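Local coordinates for penicillin-binding protein 1A (Mycobacterium tuberculosis, PDB 5CRF) that builds and cross-links cell-wall peptidoglycan, joining lipid intermediates into glycan strands with one domain and linking their peptides with the penicillin-sensitive transpeptidase domain, at residues S98-A103 against A289-T294; N132-G137 against K148-T153; S154-M159 against I202-Y207. One frame throughout, in Å; residues are numbered along the deposited sequence.

Contact 1 of 3, residues S98-A103 against A289-T294; sequences SFKVFA and AAKTGT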
ATOM      1  N   SER A  98      -3.829   2.858  -6.874  1.00 16.61           N
ATOM      2  CA  SER A  98      -3.336   1.757  -6.046  1.00 16.07           C
ATOM      3  C   SER A  98      -4.430   1.003  -5.283  1.00 16.63           C
ATOM      4  O   SER A  98      -4.153  -0.108  -4.816  1.00 16.98           O
ATOM      5  CB  SER A  98      -2.294   2.208  -5.053  1.00 15.76           C
ATOM      6  OG  SER A  98      -2.781   3.124  -4.089  1.00 16.26           O
ATOM      7  N   PHE A  99      -5.624   1.588  -5.134  1.00 16.53           N
ATOM      8  CA  PHE A  99      -6.636   0.947  -4.294  1.00 17.08           C
ATOM      9  C   PHE A  99      -7.270  -0.285  -4.960  1.00 17.62           C
ATOM     10  O   PHE A  99      -7.836  -1.098  -4.292  1.00 18.02           O
ATOM     11  CB  PHE A  99      -7.749   1.904  -3.920  1.00 17.67           C
ATOM     12  CG  PHE A  99      -8.310   1.648  -2.554  1.00 17.90           C
ATOM     13  CD1 PHE A  99      -7.524   1.803  -1.418  1.00 17.64           C
ATOM     14  CD2 PHE A  99      -9.628   1.223  -2.389  1.00 18.67           C
ATOM     15  CE1 PHE A  99      -8.042   1.550  -0.134  1.00 17.96           C
ATOM     16  CE2 PHE A  99     -10.136   0.971  -1.145  1.00 19.03           C
ATOM     17  CZ  PHE A  99      -9.337   1.123  -0.020  1.00 18.83           C
ATOM     18  N   LYS A 100      -7.190  -0.379  -6.285  1.00 18.15           N
ATOM     19  CA  LYS A 100      -7.963  -1.403  -7.005  1.00 19.26           C
ATOM     20  C   LYS A 100      -7.464  -2.825  -6.722  1.00 18.48           C
ATOM     21  O   LYS A 100      -8.173  -3.774  -7.017  1.00 18.82           O
ATOM     22  CB  LYS A 100      -8.033  -1.102  -8.495  1.00 20.38           C
ATOM     23  CG  LYS A 100      -6.720  -1.033  -9.201  1.00 20.94           C
ATOM     24  CD  LYS A 100      -6.983  -0.790 -10.688  1.00 22.97           C
ATOM     25  CE  LYS A 100      -5.744  -0.470 -11.452  1.00 23.98           C
ATOM     26  NZ  LYS A 100      -5.643   1.011 -11.342  1.00 25.74           N
ATOM     27  N   VAL A 101      -6.318  -2.955  -6.068  1.00 17.69           N
ATOM     28  CA  VAL A 101      -5.859  -4.243  -5.542  1.00 17.89           C
ATOM     29  C   VAL A 101      -6.972  -4.881  -4.662  1.00 18.22           C
ATOM     30  O   VAL A 101      -7.138  -6.117  -4.652  1.00 18.52           O
ATOM     31  CB  VAL A 101      -4.518  -4.078  -4.796  1.00 18.13           C
ATOM     32  CG1 VAL A 101      -4.146  -5.303  -4.037  1.00 18.72           C
ATOM     33  CG2 VAL A 101      -3.383  -3.742  -5.772  1.00 17.80           C
ATOM     34  N   PHE A 102      -7.732  -4.058  -3.926  1.00 17.78           N
ATOM     35  CA  PHE A 102      -8.806  -4.600  -3.073  1.00 18.45           C
ATOM     36  C   PHE A 102      -9.997  -5.076  -3.859  1.00 18.81           C
ATOM     37  O   PHE A 102     -10.695  -5.954  -3.429  1.00 19.82           O
ATOM     38  CB  PHE A 102      -9.138  -3.602  -1.945  1.00 18.63           C
ATOM     39  CG  PHE A 102      -7.923  -3.273  -1.123  1.00 17.96           C
ATOM     40  CD1 PHE A 102      -7.237  -4.290  -0.450  1.00 18.10           C
ATOM     41  CD2 PHE A 102      -7.436  -1.985  -1.077  1.00 17.52           C
ATOM     42  CE1 PHE A 102      -6.045  -4.003   0.206  1.00 17.78           C
ATOM     43  CE2 PHE A 102      -6.253  -1.687  -0.387  1.00 17.00           C
ATOM     44  CZ  PHE A 102      -5.595  -2.689   0.287  1.00 17.04           C
ATOM     45  N   ALA A 103     -10.201  -4.518  -5.056  1.00 18.27           N
ATOM     46  CA  ALA A 103     -11.241  -5.002  -5.923  1.00 18.68           C
ATOM     47  C   ALA A 103     -10.831  -6.370  -6.514  1.00 18.58           C
ATOM     48  O   ALA A 103     -11.680  -7.245  -6.702  1.00 19.40           O
ATOM     49  CB  ALA A 103     -11.546  -4.020  -7.068  1.00 18.35           C
ATOM     50  N   ALA A 289       6.429  -7.790  -5.257  1.00 15.54           N
ATOM     51  CA  ALA A 289       5.047  -7.650  -5.709  1.00 15.10           C
ATOM     52  C   ALA A 289       4.652  -6.236  -5.376  1.00 14.27           C
ATOM     53  O   ALA A 289       4.707  -5.864  -4.192  1.00 13.88           O
ATOM     54  CB  ALA A 289       4.140  -8.612  -4.962  1.00 15.50           C
ATOM     55  N   ALA A 290       4.246  -5.465  -6.378  1.00 14.02           N
ATOM     56  CA  ALA A 290       4.057  -4.047  -6.164  1.00 13.57           C
ATOM     57  C   ALA A 290       2.875  -3.508  -6.938  1.00 13.47           C
ATOM     58  O   ALA A 290       2.337  -4.162  -7.836  1.00 13.76           O
ATOM     59  CB  ALA A 290       5.325  -3.266  -6.533  1.00 14.01           C
ATOM     60  N   LYS A 291       2.487  -2.304  -6.574  1.00 13.04           N
ATOM     61  CA  LYS A 291       1.410  -1.611  -7.231  1.00 13.02           C
ATOM     62  C   LYS A 291       1.644  -0.098  -7.119  1.00 12.93           C
ATOM     63  O   LYS A 291       1.786   0.432  -6.030  1.00 12.49           O
ATOM     64  CB  LYS A 291       0.040  -1.929  -6.639  1.00 13.27           C
ATOM     65  CG  LYS A 291      -1.129  -1.297  -7.371  1.00 13.37           C
ATOM     66  CD  LYS A 291      -1.519  -1.977  -8.698  1.00 13.61           C
ATOM     67  CE  LYS A 291      -2.441  -1.069  -9.542  1.00 13.95           C
ATOM     68  NZ  LYS A 291      -1.730   0.129 -10.164  1.00 14.24           N
ATOM     69  N   THR A 292       1.606   0.562  -8.272  1.00 13.17           N
ATOM     70  CA  THR A 292       1.721   2.043  -8.341  1.00 13.47           C
ATOM     71  C   THR A 292       0.332   2.660  -8.171  1.00 13.52           C
ATOM     72  O   THR A 292      -0.720   2.012  -8.383  1.00 13.14           O
ATOM     73  CB  THR A 292       2.243   2.501  -9.703  1.00 13.88           C
ATOM     74  OG1 THR A 292       1.393   1.969 -10.740  1.00 14.16           O
ATOM     75  CG2 THR A 292       3.685   2.055  -9.917  1.00 14.18           C
ATOM     76  N   GLY A 293       0.327   3.924  -7.747  1.00 13.64           N
ATOM     77  CA  GLY A 293      -0.900   4.700  -7.746  1.00 14.37           C
ATOM     78  C   GLY A 293      -0.671   6.134  -8.111  1.00 14.83           C
ATOM     79  O   GLY A 293       0.377   6.681  -7.802  1.00 14.67           O
ATOM     80  N   THR A 294      -1.668   6.726  -8.775  1.00 15.78           N
ATOM     81  CA  THR A 294      -1.719   8.177  -9.048  1.00 16.77           C
ATOM     82  C   THR A 294      -3.145   8.617  -8.874  1.00 18.00           C
ATOM     83  O   THR A 294      -4.097   7.832  -9.192  1.00 18.00           O
ATOM     84  CB  THR A 294      -1.317   8.426 -10.510  1.00 17.31           C
ATOM     85  OG1 THR A 294      -0.098   7.679 -10.808  1.00 16.94           O
ATOM     86  CG2 THR A 294      -1.159   9.881 -10.812  1.00 18.55           C
TER

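Contact 2 of 3, residues N132-G137 against K148-T153; sequences NVEGEG and KMSLNT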
ATOM      1  N   ASN A 132      -8.685   6.312 -17.506  1.00 29.86           N
ATOM      2  CA  ASN A 132      -7.493   5.826 -16.815  1.00 29.90           C
ATOM      3  C   ASN A 132      -6.427   6.908 -16.641  1.00 33.50           C
ATOM      4  O   ASN A 132      -5.934   7.425 -17.636  1.00 33.87           O
ATOM      5  CB  ASN A 132      -6.927   4.631 -17.601  1.00 28.68           C
ATOM      6  CG  ASN A 132      -7.891   3.420 -17.587  1.00 27.58           C
ATOM      7  OD1 ASN A 132      -8.519   3.174 -16.587  1.00 26.86           O
ATOM      8  ND2 ASN A 132      -7.995   2.684 -18.682  1.00 27.09           N
ATOM      9  N   VAL A 133      -6.081   7.242 -15.390  1.00 35.71           N
ATOM     10  CA  VAL A 133      -5.146   8.366 -15.092  1.00 39.26           C
ATOM     11  C   VAL A 133      -3.786   8.134 -15.744  1.00 40.88           C
ATOM     12  O   VAL A 133      -3.137   9.065 -16.246  1.00 40.19           O
ATOM     13  CB  VAL A 133      -4.976   8.563 -13.572  1.00 39.35           C
ATOM     14  N   GLU A 134      -3.352   6.873 -15.700  1.00 40.66           N
ATOM     15  CA  GLU A 134      -2.068   6.471 -16.262  1.00 43.29           C
ATOM     16  C   GLU A 134      -2.113   6.274 -17.821  1.00 43.78           C
ATOM     17  O   GLU A 134      -1.062   6.132 -18.452  1.00 43.86           O
ATOM     18  CB  GLU A 134      -1.492   5.257 -15.464  1.00 45.17           C
ATOM     19  CG  GLU A 134      -0.482   5.655 -14.357  1.00 46.54           C
ATOM     20  CD  GLU A 134      -0.950   5.512 -12.895  1.00 47.94           C
ATOM     21  OE1 GLU A 134      -0.075   5.268 -12.000  1.00 48.04           O
ATOM     22  OE2 GLU A 134      -2.163   5.602 -12.603  1.00 52.26           O
ATOM     23  N   GLY A 135      -3.308   6.301 -18.436  1.00 42.65           N
ATOM     24  CA  GLY A 135      -3.449   6.510 -19.880  1.00 41.91           C
ATOM     25  C   GLY A 135      -3.275   5.277 -20.756  1.00 41.39           C
ATOM     26  O   GLY A 135      -2.942   5.411 -21.947  1.00 42.33           O
ATOM     27  N   GLU A 136      -3.483   4.082 -20.183  1.00 38.05           N
ATOM     28  CA  GLU A 136      -3.296   2.833 -20.905  1.00 36.89           C
ATOM     29  C   GLU A 136      -4.712   2.274 -21.234  1.00 34.22           C
ATOM     30  O   GLU A 136      -5.719   2.650 -20.605  1.00 33.81           O
ATOM     31  CB  GLU A 136      -2.399   1.834 -20.079  1.00 38.19           C
ATOM     32  CG  GLU A 136      -1.156   2.457 -19.389  1.00 39.99           C
ATOM     33  CD  GLU A 136      -0.152   1.475 -18.723  1.00 42.20           C
ATOM     34  OE1 GLU A 136       0.432   0.628 -19.418  1.00 44.90           O
ATOM     35  OE2 GLU A 136       0.157   1.600 -17.505  1.00 43.64           O
ATOM     36  N   GLY A 137      -4.793   1.431 -22.250  1.00 31.57           N
ATOM     37  CA  GLY A 137      -6.021   0.629 -22.550  1.00 29.61           C
ATOM     38  C   GLY A 137      -5.526  -0.622 -23.234  1.00 28.80           C
ATOM     39  O   GLY A 137      -4.431  -0.601 -23.766  1.00 29.40           O
ATOM     40  N   LYS A 148      -1.634  -4.750 -13.855  1.00 16.79           N
ATOM     41  CA  LYS A 148      -0.312  -4.289 -14.253  1.00 17.90           C
ATOM     42  C   LYS A 148      -0.348  -2.942 -15.019  1.00 18.02           C
ATOM     43  O   LYS A 148       0.491  -2.053 -14.757  1.00 17.53           O
ATOM     44  CB  LYS A 148       0.351  -5.352 -15.112  1.00 19.38           C
ATOM     45  CG  LYS A 148       1.720  -4.971 -15.615  1.00 20.69           C
ATOM     46  CD  LYS A 148       2.367  -6.159 -16.349  1.00 22.52           C
ATOM     47  CE  LYS A 148       1.679  -6.487 -17.619  1.00 23.80           C
ATOM     48  NZ  LYS A 148       2.479  -7.620 -18.191  1.00 26.70           N
HETATM   49  N   MSE A 149      -1.300  -2.824 -15.948  1.00 18.17           N
HETATM   50  CA  MSE A 149      -1.453  -1.622 -16.768  1.00 20.15           C
HETATM   51  C   MSE A 149      -2.232  -0.520 -16.052  1.00 20.17           C
HETATM   52  O   MSE A 149      -2.463   0.561 -16.645  1.00 21.31           O
HETATM   53  CB  MSE A 149      -2.126  -2.028 -18.108  1.00 21.21           C
HETATM   54  CG  MSE A 149      -1.122  -2.831 -18.924  1.00 24.28           C
HETATM   55 SE   MSE A 149      -2.033  -3.333 -20.624  0.96 29.17          SE
HETATM   56  CE  MSE A 149      -1.950  -1.557 -21.422  1.00 29.38           C
ATOM     57  N   SER A 150      -2.682  -0.764 -14.832  1.00 19.78           N
ATOM     58  CA  SER A 150      -3.407   0.203 -14.008  1.00 20.30           C
ATOM     59  C   SER A 150      -4.741   0.666 -14.646  1.00 20.62           C
ATOM     60  O   SER A 150      -5.080   1.885 -14.699  1.00 20.59           O
ATOM     61  CB  SER A 150      -2.475   1.366 -13.564  1.00 21.28           C
ATOM     62  OG  SER A 150      -2.913   1.749 -12.277  1.00 24.41           O
ATOM     63  N   LEU A 151      -5.476  -0.293 -15.170  1.00 19.11           N
ATOM     64  CA  LEU A 151      -6.698   0.027 -15.908  1.00 19.47           C
ATOM     65  C   LEU A 151      -7.868   0.212 -14.934  1.00 19.95           C
ATOM     66  O   LEU A 151      -8.595  -0.731 -14.586  1.00 18.98           O
ATOM     67  CB  LEU A 151      -6.998  -0.986 -17.016  1.00 19.45           C
ATOM     68  CG  LEU A 151      -5.810  -1.212 -17.968  1.00 19.41           C
ATOM     69  CD1 LEU A 151      -6.088  -2.311 -19.002  1.00 19.68           C
ATOM     70  CD2 LEU A 151      -5.391   0.060 -18.660  1.00 19.73           C
ATOM     71  N   ASN A 152      -8.060   1.475 -14.525  1.00 21.30           N
ATOM     72  CA  ASN A 152      -9.210   1.802 -13.674  1.00 22.83           C
ATOM     73  C   ASN A 152     -10.543   1.429 -14.316  1.00 21.65           C
ATOM     74  O   ASN A 152     -11.460   1.048 -13.605  1.00 22.72           O
ATOM     75  CB  ASN A 152      -9.233   3.279 -13.321  1.00 25.62           C
ATOM     76  CG  ASN A 152      -8.208   3.649 -12.256  1.00 29.19           C
ATOM     77  OD1 ASN A 152      -7.564   2.784 -11.624  1.00 34.80           O
ATOM     78  ND2 ASN A 152      -8.055   4.948 -12.042  1.00 35.05           N
ATOM     79  N   THR A 153     -10.689   1.649 -15.611  1.00 21.20           N
ATOM     80  CA  THR A 153     -11.938   1.316 -16.341  1.00 21.90           C
ATOM     81  C   THR A 153     -12.306  -0.154 -16.155  1.00 20.34           C
ATOM     82  O   THR A 153     -13.442  -0.476 -15.790  1.00 20.75           O
ATOM     83  CB  THR A 153     -11.835   1.562 -17.849  1.00 22.09           C
ATOM     84  OG1 THR A 153     -10.630   0.970 -18.318  1.00 23.08           O
ATOM     85  CG2 THR A 153     -11.802   3.023 -18.140  1.00 23.29           C
TER
HETATM   86  O   HOH W   1      -5.029   4.621 -14.432  1.00 36.30           O
HETATM   87  O   HOH W   2       0.755   0.676 -14.912  1.00 27.97           O
HETATM   88  O   HOH W   3      -3.418   3.375 -17.176  1.00 35.18           O

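Contact 3 of 3, residues S154-M159 against I202-Y207; sequences SYYRLM and IVLGQY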
ATOM      1  N   SER A 154     -11.343  -1.028 -16.394  1.00 19.46           N
ATOM      2  CA  SER A 154     -11.541  -2.497 -16.243  1.00 19.74           C
ATOM      3  C   SER A 154     -12.030  -2.825 -14.820  1.00 19.61           C
ATOM      4  O   SER A 154     -12.976  -3.611 -14.629  1.00 20.54           O
ATOM      5  CB  SER A 154     -10.213  -3.203 -16.458  1.00 19.61           C
ATOM      6  OG  SER A 154      -9.696  -2.994 -17.750  1.00 19.87           O
ATOM      7  N   TYR A 155     -11.379  -2.231 -13.817  1.00 18.73           N
ATOM      8  CA  TYR A 155     -11.689  -2.570 -12.443  1.00 19.14           C
ATOM      9  C   TYR A 155     -13.020  -1.969 -11.993  1.00 19.76           C
ATOM     10  O   TYR A 155     -13.704  -2.502 -11.146  1.00 20.32           O
ATOM     11  CB  TYR A 155     -10.522  -2.219 -11.475  1.00 18.32           C
ATOM     12  CG  TYR A 155      -9.557  -3.380 -11.460  1.00 18.43           C
ATOM     13  CD1 TYR A 155      -8.572  -3.519 -12.424  1.00 18.11           C
ATOM     14  CD2 TYR A 155      -9.692  -4.376 -10.526  1.00 19.18           C
ATOM     15  CE1 TYR A 155      -7.737  -4.657 -12.454  1.00 18.15           C
ATOM     16  CE2 TYR A 155      -8.890  -5.495 -10.545  1.00 19.02           C
ATOM     17  CZ  TYR A 155      -7.912  -5.625 -11.478  1.00 18.36           C
ATOM     18  OH  TYR A 155      -7.129  -6.739 -11.426  1.00 18.56           O
ATOM     19  N   TYR A 156     -13.426  -0.893 -12.628  1.00 20.05           N
ATOM     20  CA  TYR A 156     -14.723  -0.302 -12.343  1.00 21.25           C
ATOM     21  C   TYR A 156     -15.808  -1.248 -12.864  1.00 21.68           C
ATOM     22  O   TYR A 156     -16.794  -1.540 -12.144  1.00 21.60           O
ATOM     23  CB  TYR A 156     -14.799   1.048 -13.026  1.00 22.86           C
ATOM     24  CG  TYR A 156     -15.874   1.980 -12.542  1.00 25.07           C
ATOM     25  CD1 TYR A 156     -17.213   1.750 -12.862  1.00 27.56           C
ATOM     26  CD2 TYR A 156     -15.556   3.134 -11.817  1.00 26.65           C
ATOM     27  CE1 TYR A 156     -18.201   2.642 -12.449  1.00 29.46           C
ATOM     28  CE2 TYR A 156     -16.556   4.003 -11.400  1.00 28.53           C
ATOM     29  CZ  TYR A 156     -17.854   3.750 -11.742  1.00 29.38           C
ATOM     30  OH  TYR A 156     -18.871   4.570 -11.338  1.00 32.87           O
ATOM     31  N   ARG A 157     -15.619  -1.751 -14.075  1.00 20.74           N
ATOM     32  CA  ARG A 157     -16.543  -2.775 -14.608  1.00 21.76           C
ATOM     33  C   ARG A 157     -16.500  -4.020 -13.745  1.00 21.98           C
ATOM     34  O   ARG A 157     -17.562  -4.590 -13.433  1.00 22.89           O
ATOM     35  CB  ARG A 157     -16.218  -3.155 -16.041  1.00 21.75           C
ATOM     36  CG  ARG A 157     -16.417  -2.059 -17.067  1.00 21.35           C
ATOM     37  CD  ARG A 157     -16.157  -2.577 -18.466  1.00 21.74           C
ATOM     38  NE  ARG A 157     -16.542  -1.596 -19.452  1.00 21.94           N
ATOM     39  CZ  ARG A 157     -15.754  -0.671 -19.973  1.00 22.12           C
ATOM     40  NH1 ARG A 157     -14.474  -0.605 -19.681  1.00 22.24           N
ATOM     41  NH2 ARG A 157     -16.259   0.197 -20.838  1.00 23.00           N
ATOM     42  N   LEU A 158     -15.290  -4.476 -13.377  1.00 21.57           N
ATOM     43  CA  LEU A 158     -15.180  -5.649 -12.494  1.00 22.67           C
ATOM     44  C   LEU A 158     -15.946  -5.455 -11.175  1.00 23.14           C
ATOM     45  O   LEU A 158     -16.723  -6.332 -10.791  1.00 25.03           O
ATOM     46  CB  LEU A 158     -13.743  -6.038 -12.222  1.00 22.51           C
ATOM     47  CG  LEU A 158     -13.537  -7.352 -11.426  1.00 22.84           C
ATOM     48  CD1 LEU A 158     -13.970  -8.595 -12.208  1.00 23.99           C
ATOM     49  CD2 LEU A 158     -12.063  -7.394 -11.065  1.00 22.50           C
HETATM   50  N   MSE A 159     -15.786  -4.308 -10.520  1.00 23.15           N
HETATM   51  CA  MSE A 159     -16.528  -4.019  -9.257  1.00 23.95           C
HETATM   52  C   MSE A 159     -18.048  -4.175  -9.428  1.00 25.58           C
HETATM   53  O   MSE A 159     -18.711  -4.839  -8.611  1.00 26.44           O
HETATM   54  CB  MSE A 159     -16.154  -2.648  -8.735  1.00 23.70           C
HETATM   55  CG  MSE A 159     -17.087  -2.122  -7.643  1.00 24.55           C
HETATM   56 SE   MSE A 159     -16.752  -0.215  -7.337  0.98 24.62          SE
HETATM   57  CE  MSE A 159     -17.402   0.506  -9.040  1.00 24.72           C
ATOM     58  N   ILE A 202     -14.807   4.334  -4.759  1.00 22.24           N
ATOM     59  CA  ILE A 202     -13.857   3.523  -3.971  1.00 21.26           C
ATOM     60  C   ILE A 202     -12.861   2.808  -4.834  1.00 19.81           C
ATOM     61  O   ILE A 202     -11.681   2.733  -4.457  1.00 19.12           O
ATOM     62  CB  ILE A 202     -14.578   2.536  -3.036  1.00 21.86           C
ATOM     63  CG1 ILE A 202     -13.603   1.850  -2.064  1.00 21.34           C
ATOM     64  CG2 ILE A 202     -15.414   1.513  -3.826  1.00 22.25           C
ATOM     65  CD1 ILE A 202     -14.304   1.092  -0.951  1.00 22.44           C
ATOM     66  N   VAL A 203     -13.282   2.252  -5.960  1.00 19.68           N
ATOM     67  CA  VAL A 203     -12.355   1.491  -6.838  1.00 19.35           C
ATOM     68  C   VAL A 203     -11.314   2.384  -7.535  1.00 18.61           C
ATOM     69  O   VAL A 203     -10.237   1.937  -7.991  1.00 18.12           O
ATOM     70  CB  VAL A 203     -13.148   0.611  -7.843  1.00 19.82           C
ATOM     71  CG1 VAL A 203     -13.778   1.472  -8.956  1.00 20.40           C
ATOM     72  CG2 VAL A 203     -12.258  -0.502  -8.452  1.00 19.85           C
ATOM     73  N   LEU A 204     -11.630   3.669  -7.596  1.00 18.99           N
ATOM     74  CA  LEU A 204     -10.757   4.725  -8.076  1.00 19.18           C
ATOM     75  C   LEU A 204      -9.867   5.355  -6.997  1.00 18.75           C
ATOM     76  O   LEU A 204      -9.144   6.305  -7.291  1.00 19.30           O
ATOM     77  CB  LEU A 204     -11.623   5.765  -8.811  1.00 20.54           C
ATOM     78  CG  LEU A 204     -12.538   5.145  -9.875  1.00 21.43           C
ATOM     79  CD1 LEU A 204     -13.375   6.264 -10.478  1.00 23.37           C
ATOM     80  CD2 LEU A 204     -11.726   4.461 -10.981  1.00 21.23           C
ATOM     81  N   GLY A 205      -9.861   4.819  -5.770  1.00 18.39           N
ATOM     82  CA  GLY A 205      -9.022   5.290  -4.701  1.00 18.49           C
ATOM     83  C   GLY A 205      -9.373   6.677  -4.238  1.00 19.70           C
ATOM     84  O   GLY A 205      -8.485   7.450  -3.852  1.00 18.65           O
ATOM     85  N   GLN A 206     -10.680   7.006  -4.262  1.00 21.08           N
ATOM     86  CA  GLN A 206     -11.108   8.383  -3.886  1.00 22.67           C
ATOM     87  C   GLN A 206     -11.336   8.600  -2.406  1.00 22.93           C
ATOM     88  O   GLN A 206     -11.404   9.780  -1.972  1.00 22.73           O
ATOM     89  CB  GLN A 206     -12.411   8.758  -4.601  1.00 24.83           C
ATOM     90  CG  GLN A 206     -12.220   9.087  -6.055  1.00 27.12           C
ATOM     91  CD  GLN A 206     -13.529   9.288  -6.792  1.00 30.52           C
ATOM     92  OE1 GLN A 206     -14.640   9.442  -6.217  1.00 35.11           O
ATOM     93  NE2 GLN A 206     -13.418   9.266  -8.085  1.00 33.26           N
ATOM     94  N   TYR A 207     -11.547   7.533  -1.627  1.00 21.98           N
ATOM     95  CA  TYR A 207     -11.619   7.680  -0.182  1.00 22.88           C
ATOM     96  C   TYR A 207     -10.230   7.887   0.439  1.00 22.37           C
ATOM     97  O   TYR A 207      -9.210   7.475  -0.126  1.00 20.51           O
ATOM     98  CB  TYR A 207     -12.302   6.466   0.491  1.00 23.04           C
ATOM     99  CG  TYR A 207     -13.750   6.493   0.170  1.00 24.51           C
ATOM    100  CD1 TYR A 207     -14.630   7.265   0.923  1.00 26.00           C
ATOM    101  CD2 TYR A 207     -14.235   5.860  -0.935  1.00 24.24           C
ATOM    102  CE1 TYR A 207     -15.978   7.332   0.587  1.00 27.50           C
ATOM    103  CE2 TYR A 207     -15.575   5.922  -1.277  1.00 25.50           C
ATOM    104  CZ  TYR A 207     -16.429   6.665  -0.498  1.00 27.04           C
ATOM    105  OH  TYR A 207     -17.720   6.711  -0.884  1.00 28.53           O
TER

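Contact 1 of 3, residues S98-A103 against A289-T294
Val101 and Lys291 lie alongside each other with their side chains running opposite ways, CG2 of Val101 resting 3.7 Å from CG of Lys291. The pair joins two signature motifs of penicillin-binding transpeptidases: the SxxK motif, running from the probable acyl-ester nucleophile Ser97 to Lys100 and leading into helix 101-109, and the KTG motif, Lys291 to Gly293, on the outer strand 289-296 of the antiparallel sheet. Ser98 sits flush on this strand, its CA 3.5 Å from Thr292 O and its N 3.6 Å from Gly293 CA, with no side chain on Gly293 to hold the backbones apart. The aliphatic parts of the two lysines meet at about a right angle, CE to CE 3.9 Å, bringing Lys100 NZ within 4.2 Å of Lys291 NZ. What positions them lies further out: the amines share Ser150 OG and Ser97 O as acceptors, the latter only weakly for Lys291, and Lys100 NZ is also held by Asn152 OD1. Tyr218 of helix 211-222 packs on Val101 and Lys291. Bends at chi2 (76°) and chi4 (72°) fold the Lys291 chain back on its own strand, where NZ donates to Thr292 O over 2.8 Å, the amine tilted 24° from that carbonyl plane.

Contact 2 of 3, residues N132-G137 against K148-T153
The type I turn Asn132-Gly135 and the residues after it lie along the junction of two helices, with Asn132 CA 5.4 Å from Asn152 CA, while in 148-153 a Schellman motif with positive phi at Ser150 follows helix 143-148 and Leu151 takes the N-cap position of helix 152-161. Asn132 carries the polar grip. Asn132 OD1 accepts the N-H of Thr153 in the first helical turn at 2.8 Å, in the carbonyl plane and on a lone pair, with an N-H...O angle of 161°. Asn132 ND2 reaches two acceptors, Thr153 OG1 at 3.2 Å and, within its own loop, Glu136 O at 3.0 Å. Three bonds therefore fix the rotation of this amide, and Thr153 OG1 is tied in turn to Ser120 O. The leucine at the N-cap position has no polar side chain, and Asn132 supplies an acceptor to the helix start from across the contact. Leu151 instead puts CD2 3.3 Å from Glu136 O.

Further along, the selenomethionine Met149 and Glu136 pack obliquely, CE of Met149 lying 3.7 Å from Glu136 CB. Water 1 bridges Glu134 N and Ser150 O, water 3 links Glu136 N to Met149 O, and water 2 spans Glu136 OE2 and Lys148 O. Glu134 turns its carboxylate to the active site, where it meets Ser97 OG and Thr294 OG1.

Ser150-Leu151-Asn152 is the SxN motif of the transpeptidase, held here from outside by a loop. Glu136 OE2 approaches Met149 O to 2.9 Å; this acceptor-to-acceptor approach might raise the pKa of Glu136, an effect that water 2 on OE2 and Tyr276 OH on OE1 would partly offset.

Contact 3 of 3, residues S154-M159 against I202-Y207
Apolar packing centres on Val203, whose side chain points at helix 152-161 and is shared by three of its residues. The CB of Val203 lies 3.7 Å from the selenium of Met159, a selenomethionine. A chi1 of 74° wedges Val203 CG1 between its own N and C and brings it 3.8 Å from both Tyr156 CD2 and Met159 CE, while Val203 CG2 stands 3.9 Å from Tyr155 CB. Ile202 CG2 adds a looser touch on Met159 SE at 4.1 Å.

Helix 152-161 begins at the last residue of the SxN motif, in the helical part of the penicillin-binding transpeptidase fold, and loop 202-207 lies between it and Phe99 of the SxxK motif.

Aromatic contacts involve Tyr156. Within the helix, Met159 CE sits over the centre of one face of its ring, 3.9 Å above the plane; across the contact, Leu204 CD1 comes in at the ring edge, 4.0 Å from Tyr156 CE2.

The polar ends of both tyrosines are satisfied elsewhere. Tyr156 OH meets Asn200 ND2, and the ring of Tyr155 leads away from the loop to place OH on Ile143 O. Within the loop, Gly205 N bonds back to Ile202 O, and its backbone also pairs with Gly96.

Overall arrangement
All three contacts belong to the transpeptidase domain and lie around the probable active-site serine, contact 3 at more distance. Contact 1 is fully buried and lies nearest the chain centre; contact 3 is also buried but further out, and contact 2, partly buried, reaches the surface. Their chemistry follows: lysine chains packed beside the strand in contact 1, amide and water-mediated bonds in contact 2, hydrocarbon and selenium packing in contact 3. Contacts 2 and 3 share helix 152-161, at its start and middle, and both are nested in the chain between the segments of contact 1. Polar bonds tie contact 1 to contact 2, whereas Lys100 CD on the Tyr155 ring and Asn152 CB on Leu204 CD2 join both to contact 3 by packing.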